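Local coordinates for outer membrane protein Omp121 (Bacteroides thetaiotaomicron, PDB 5FQ8) that probably imports a nutrient across the outer membrane as a TonB-dependent barrel transporter, in complex with a lipoprotein, at residues Val175-Val188 and Phe249-Asn262. Numbering follows the deposited sequence.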
loop_
_atom_site.group_PDB
_atom_site.type_symbol
_atom_site.label_atom_id
_atom_site.label_comp_id
_atom_site.label_asym_id
_atom_site.label_seq_id
_atom_site.Cartn_x
_atom_site.Cartn_y
_atom_site.Cartn_z
ATOM N N VAL B 175 -52.137 -16.224 -1.904
ATOM C CA VAL B 175 -51.367 -15.344 -1.028
ATOM C C VAL B 175 -50.319 -14.517 -1.760
ATOM O O VAL B 175 -49.941 -13.449 -1.264
ATOM C CB VAL B 175 -50.692 -16.135 0.106
ATOM C CG1 VAL B 175 -51.717 -16.899 0.893
ATOM C CG2 VAL B 175 -49.664 -17.063 -0.458
ATOM N N GLY B 176 -49.839 -14.971 -2.907
ATOM C CA GLY B 176 -48.941 -14.167 -3.709
ATOM C C GLY B 176 -47.468 -14.426 -3.477
ATOM O O GLY B 176 -46.654 -13.506 -3.542
ATOM N N ILE B 177 -47.112 -15.677 -3.218
ATOM C CA ILE B 177 -45.736 -16.078 -2.972
ATOM C C ILE B 177 -45.315 -17.015 -4.084
ATOM O O ILE B 177 -45.925 -18.068 -4.267
ATOM C CB ILE B 177 -45.574 -16.768 -1.613
ATOM C CG1 ILE B 177 -46.000 -15.856 -0.472
ATOM C CG2 ILE B 177 -44.145 -17.210 -1.421
ATOM C CD1 ILE B 177 -45.990 -16.546 0.861
ATOM N N GLU B 178 -44.263 -16.651 -4.804
ATOM C CA GLU B 178 -43.657 -17.496 -5.824
ATOM C C GLU B 178 -42.236 -17.850 -5.423
ATOM O O GLU B 178 -41.430 -16.963 -5.167
ATOM C CB GLU B 178 -43.648 -16.792 -7.170
ATOM C CG GLU B 178 -43.017 -17.595 -8.272
ATOM C CD GLU B 178 -42.964 -16.835 -9.557
ATOM O OE1 GLU B 178 -43.645 -15.796 -9.646
ATOM O OE2 GLU B 178 -42.235 -17.269 -10.471
ATOM N N TYR B 179 -41.937 -19.136 -5.372
ATOM C CA TYR B 179 -40.601 -19.629 -5.077
ATOM C C TYR B 179 -40.007 -20.294 -6.308
ATOM O O TYR B 179 -40.702 -21.010 -7.018
ATOM C CB TYR B 179 -40.632 -20.612 -3.937
ATOM C CG TYR B 179 -39.359 -21.392 -3.731
ATOM C CD1 TYR B 179 -38.213 -20.776 -3.262
ATOM C CD2 TYR B 179 -39.315 -22.753 -3.964
ATOM C CE1 TYR B 179 -37.060 -21.487 -3.052
ATOM C CE2 TYR B 179 -38.172 -23.475 -3.750
ATOM C CZ TYR B 179 -37.043 -22.838 -3.296
ATOM O OH TYR B 179 -35.892 -23.561 -3.088
ATOM N N ASN B 180 -38.726 -20.036 -6.569
ATOM C CA ASN B 180 -37.965 -20.766 -7.573
ATOM C C ASN B 180 -36.724 -21.329 -6.905
ATOM O O ASN B 180 -35.948 -20.580 -6.310
ATOM C CB ASN B 180 -37.570 -19.873 -8.747
ATOM C CG ASN B 180 -38.744 -19.472 -9.590
ATOM O OD1 ASN B 180 -39.130 -20.182 -10.507
ATOM N ND2 ASN B 180 -39.320 -18.322 -9.291
ATOM N N GLY B 181 -36.544 -22.635 -6.992
ATOM C CA GLY B 181 -35.398 -23.278 -6.395
ATOM C C GLY B 181 -34.652 -24.071 -7.441
ATOM O O GLY B 181 -35.243 -24.885 -8.137
ATOM N N GLY B 182 -33.351 -23.835 -7.582
ATOM C CA GLY B 182 -32.607 -24.380 -8.691
ATOM C C GLY B 182 -31.333 -25.058 -8.238
ATOM O O GLY B 182 -30.817 -24.818 -7.156
ATOM N N VAL B 183 -30.831 -25.905 -9.121
ATOM C CA VAL B 183 -29.618 -26.679 -8.910
ATOM C C VAL B 183 -29.037 -26.951 -10.281
ATOM O O VAL B 183 -29.766 -27.328 -11.195
ATOM C CB VAL B 183 -29.917 -27.988 -8.160
ATOM C CG1 VAL B 183 -28.854 -28.985 -8.430
ATOM C CG2 VAL B 183 -30.020 -27.739 -6.686
ATOM N N GLN B 184 -27.743 -26.728 -10.462
ATOM C CA GLN B 184 -27.205 -26.964 -11.795
ATOM C C GLN B 184 -25.722 -27.258 -11.734
ATOM O O GLN B 184 -25.011 -26.763 -10.867
ATOM C CB GLN B 184 -27.463 -25.791 -12.745
ATOM C CG GLN B 184 -26.476 -24.701 -12.649
ATOM C CD GLN B 184 -26.461 -23.827 -13.870
ATOM O OE1 GLN B 184 -27.499 -23.465 -14.399
ATOM N NE2 GLN B 184 -25.269 -23.467 -14.320
ATOM N N TRP B 185 -25.275 -28.090 -12.661
ATOM C CA TRP B 185 -23.893 -28.508 -12.762
ATOM C C TRP B 185 -23.247 -27.894 -13.991
ATOM O O TRP B 185 -23.909 -27.637 -14.996
ATOM C CB TRP B 185 -23.797 -30.021 -12.849
ATOM C CG TRP B 185 -24.224 -30.698 -11.656
ATOM C CD1 TRP B 185 -23.440 -31.191 -10.683
ATOM C CD2 TRP B 185 -25.556 -30.962 -11.271
ATOM N NE1 TRP B 185 -24.195 -31.755 -9.700
ATOM C CE2 TRP B 185 -25.509 -31.627 -10.047
ATOM C CE3 TRP B 185 -26.793 -30.703 -11.844
ATOM C CZ2 TRP B 185 -26.644 -32.042 -9.389
ATOM C CZ3 TRP B 185 -27.916 -31.118 -11.191
ATOM C CH2 TRP B 185 -27.835 -31.779 -9.978
ATOM N N SER B 186 -21.938 -27.688 -13.917
ATOM C CA SER B 186 -21.162 -27.270 -15.074
ATOM C C SER B 186 -19.992 -28.220 -15.256
ATOM O O SER B 186 -19.309 -28.548 -14.285
ATOM C CB SER B 186 -20.683 -25.836 -14.922
ATOM O OG SER B 186 -20.220 -25.570 -13.614
ATOM N N THR B 187 -19.806 -28.705 -16.485
ATOM C CA THR B 187 -18.634 -29.471 -16.865
ATOM C C THR B 187 -17.963 -28.847 -18.086
ATOM O O THR B 187 -18.562 -28.068 -18.829
ATOM C CB THR B 187 -18.971 -30.913 -17.179
ATOM O OG1 THR B 187 -19.808 -30.936 -18.333
ATOM C CG2 THR B 187 -19.662 -31.549 -16.021
ATOM N N VAL B 188 -16.705 -29.230 -18.298
ATOM C CA VAL B 188 -15.867 -28.556 -19.281
ATOM C C VAL B 188 -16.295 -28.930 -20.693
ATOM O O VAL B 188 -16.530 -30.102 -21.000
ATOM C CB VAL B 188 -14.392 -28.896 -19.019
ATOM C CG1 VAL B 188 -14.181 -30.387 -19.077
ATOM C CG2 VAL B 188 -13.518 -28.180 -19.996
ATOM N N PHE B 249 -10.477 -31.492 -14.085
ATOM C CA PHE B 249 -11.623 -30.699 -13.706
ATOM C C PHE B 249 -12.613 -31.521 -12.891
ATOM O O PHE B 249 -12.618 -32.754 -12.907
ATOM C CB PHE B 249 -12.275 -30.115 -14.953
ATOM C CG PHE B 249 -11.363 -29.209 -15.729
ATOM C CD1 PHE B 249 -10.478 -29.724 -16.653
ATOM C CD2 PHE B 249 -11.382 -27.848 -15.525
ATOM C CE1 PHE B 249 -9.641 -28.901 -17.358
ATOM C CE2 PHE B 249 -10.549 -27.022 -16.225
ATOM C CZ PHE B 249 -9.678 -27.545 -17.146
ATOM N N ASP B 250 -13.414 -30.810 -12.127
ATOM C CA ASP B 250 -14.484 -31.378 -11.343
ATOM C C ASP B 250 -15.785 -31.123 -12.076
ATOM O O ASP B 250 -15.804 -30.734 -13.244
ATOM C CB ASP B 250 -14.532 -30.737 -9.955
ATOM C CG ASP B 250 -13.416 -31.166 -9.052
ATOM O OD1 ASP B 250 -12.760 -32.188 -9.328
ATOM O OD2 ASP B 250 -13.227 -30.471 -8.038
ATOM N N ALA B 251 -16.889 -31.280 -11.377
ATOM C CA ALA B 251 -18.158 -30.766 -11.850
ATOM C C ALA B 251 -18.468 -29.519 -11.050
ATOM O O ALA B 251 -18.475 -29.555 -9.821
ATOM C CB ALA B 251 -19.259 -31.807 -11.697
ATOM N N GLY B 252 -18.672 -28.410 -11.737
ATOM C CA GLY B 252 -19.176 -27.244 -11.054
ATOM C C GLY B 252 -20.538 -27.534 -10.470
ATOM O O GLY B 252 -21.307 -28.321 -11.015
ATOM N N PHE B 253 -20.821 -26.938 -9.323
ATOM C CA PHE B 253 -22.142 -27.037 -8.728
ATOM C C PHE B 253 -22.630 -25.646 -8.383
ATOM O O PHE B 253 -21.836 -24.786 -7.998
ATOM C CB PHE B 253 -22.138 -27.913 -7.505
ATOM C CG PHE B 253 -23.497 -28.118 -6.911
ATOM C CD1 PHE B 253 -24.360 -29.070 -7.431
ATOM C CD2 PHE B 253 -23.920 -27.362 -5.834
ATOM C CE1 PHE B 253 -25.612 -29.261 -6.886
ATOM C CE2 PHE B 253 -25.168 -27.557 -5.285
ATOM C CZ PHE B 253 -26.013 -28.502 -5.818
ATOM N N ARG B 254 -23.928 -25.423 -8.558
ATOM C CA ARG B 254 -24.546 -24.136 -8.279
ATOM C C ARG B 254 -25.943 -24.392 -7.735
ATOM O O ARG B 254 -26.697 -25.181 -8.312
ATOM C CB ARG B 254 -24.597 -23.258 -9.536
ATOM C CG ARG B 254 -25.207 -21.888 -9.321
ATOM C CD ARG B 254 -25.618 -21.193 -10.617
ATOM N NE ARG B 254 -26.994 -21.486 -11.020
ATOM C CZ ARG B 254 -27.654 -20.802 -11.949
ATOM N NH1 ARG B 254 -27.073 -19.792 -12.558
ATOM N NH2 ARG B 254 -28.893 -21.122 -12.271
ATOM N N TYR B 255 -26.280 -23.743 -6.620
ATOM C CA TYR B 255 -27.612 -23.843 -6.036
ATOM C C TYR B 255 -28.209 -22.459 -5.885
ATOM O O TYR B 255 -27.534 -21.541 -5.443
ATOM C CB TYR B 255 -27.596 -24.563 -4.698
ATOM C CG TYR B 255 -26.779 -23.931 -3.609
ATOM C CD1 TYR B 255 -27.328 -22.981 -2.768
ATOM C CD2 TYR B 255 -25.474 -24.324 -3.379
ATOM C CE1 TYR B 255 -26.596 -22.416 -1.752
ATOM C CE2 TYR B 255 -24.738 -23.768 -2.365
ATOM C CZ TYR B 255 -25.308 -22.812 -1.557
ATOM O OH TYR B 255 -24.589 -22.244 -0.543
ATOM N N SER B 256 -29.463 -22.308 -6.293
ATOM C CA SER B 256 -30.130 -21.019 -6.279
ATOM C C SER B 256 -31.443 -21.112 -5.529
ATOM O O SER B 256 -32.107 -22.144 -5.557
ATOM C CB SER B 256 -30.408 -20.500 -7.672
ATOM O OG SER B 256 -31.310 -19.410 -7.582
ATOM N N ASN B 257 -31.817 -20.016 -4.871
ATOM C CA ASN B 257 -33.077 -19.905 -4.145
ATOM C C ASN B 257 -33.641 -18.524 -4.426
ATOM O O ASN B 257 -32.962 -17.523 -4.191
ATOM C CB ASN B 257 -32.884 -20.099 -2.636
ATOM C CG ASN B 257 -32.566 -21.524 -2.258
ATOM O OD1 ASN B 257 -33.432 -22.367 -2.226
ATOM N ND2 ASN B 257 -31.321 -21.790 -1.954
ATOM N N SER B 258 -34.871 -18.462 -4.918
ATOM C CA SER B 258 -35.514 -17.189 -5.206
ATOM C C SER B 258 -36.932 -17.179 -4.659
ATOM O O SER B 258 -37.676 -18.138 -4.859
ATOM C CB SER B 258 -35.535 -16.918 -6.695
ATOM O OG SER B 258 -36.302 -15.769 -6.967
ATOM N N LEU B 259 -37.304 -16.086 -3.994
ATOM C CA LEU B 259 -38.620 -15.911 -3.401
ATOM C C LEU B 259 -39.210 -14.578 -3.842
ATOM O O LEU B 259 -38.482 -13.645 -4.161
ATOM C CB LEU B 259 -38.523 -15.960 -1.885
ATOM C CG LEU B 259 -39.561 -16.685 -1.047
ATOM C CD1 LEU B 259 -39.458 -18.147 -1.302
ATOM C CD2 LEU B 259 -39.282 -16.411 0.396
ATOM N N SER B 260 -40.535 -14.474 -3.848
ATOM C CA SER B 260 -41.153 -13.183 -4.117
ATOM C C SER B 260 -42.510 -13.100 -3.432
ATOM O O SER B 260 -43.171 -14.114 -3.230
ATOM C CB SER B 260 -41.282 -12.935 -5.615
ATOM O OG SER B 260 -42.438 -13.544 -6.121
ATOM N N PHE B 261 -42.905 -11.881 -3.062
ATOM C CA PHE B 261 -44.148 -11.611 -2.339
ATOM C C PHE B 261 -44.885 -10.468 -3.017
ATOM O O PHE B 261 -44.293 -9.429 -3.302
ATOM C CB PHE B 261 -43.898 -11.247 -0.873
ATOM C CG PHE B 261 -43.280 -12.341 -0.059
ATOM C CD1 PHE B 261 -41.915 -12.522 -0.055
ATOM C CD2 PHE B 261 -44.061 -13.163 0.730
ATOM C CE1 PHE B 261 -41.332 -13.512 0.698
ATOM C CE2 PHE B 261 -43.484 -14.157 1.491
ATOM C CZ PHE B 261 -42.110 -14.330 1.474
ATOM N N ASN B 262 -46.183 -10.638 -3.218
ATOM C CA ASN B 262 -46.937 -9.869 -4.191
ATOM C C ASN B 262 -48.352 -9.628 -3.682
ATOM O O ASN B 262 -48.887 -10.407 -2.887
ATOM C CB ASN B 262 -46.945 -10.632 -5.522
ATOM C CG ASN B 262 -47.751 -9.957 -6.607
ATOM O OD1 ASN B 262 -48.298 -8.880 -6.435
ATOM N ND2 ASN B 262 -47.813 -10.602 -7.753
#
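The W185 indole takes the edge of the F253 ring over one of its faces, CD1 of F253 standing 3.5 Å from NE1 of W185 with the planes at 72°, an edge-to-face pair; the A251 methyl sits at the indole's edge. With chi1 of F253 at -176°, CG trans to the main-chain N, the ring lies alongside the tryptophan and its CE1 comes to 3.6 Å from CG1 of V183. On the Y179 ring, the backbone N of G181 lies over one face, and N257 OD1 meets the hydroxyl at the edge: OH of Y179 donates to OD1 of N257 at 2.9 Å, in the carbonyl plane, with ring and amide nearly coplanar. CD1 of L259 packs against CD1 of Y179 at 3.5 Å. A phenylalanine in place of Y179 would probably leave N257 OD1 without this donor and its amide less firmly oriented. These strands are antiparallel neighbours in the barrel of a TonB-dependent receptor; strand 177-188, its first, also pairs with strand 973-983, its last, and so closes the cylinder. Backbone bonds link N180/S258, G182/S256, Q184/R254 and S186/G252 in pairs, the one between G182 N and S256 O (2.9 Å) nearly straight. W185, F253, Y179 and L259 share the outer face, a bound KR0 lipid lying near L259, and F261 meets F388 of the second subunit. The inner face is polar: the Q184 amide stacks on the R254 guanidinium, planes 23° apart, OE1 of Q184 over one face, while that oxygen accepts from Y934 and R254 NH2 bonds to R56 O. S258 OG is likewise bonded to D136, within the plug. OG of S186 packs against CA of G252, where there is no side chain.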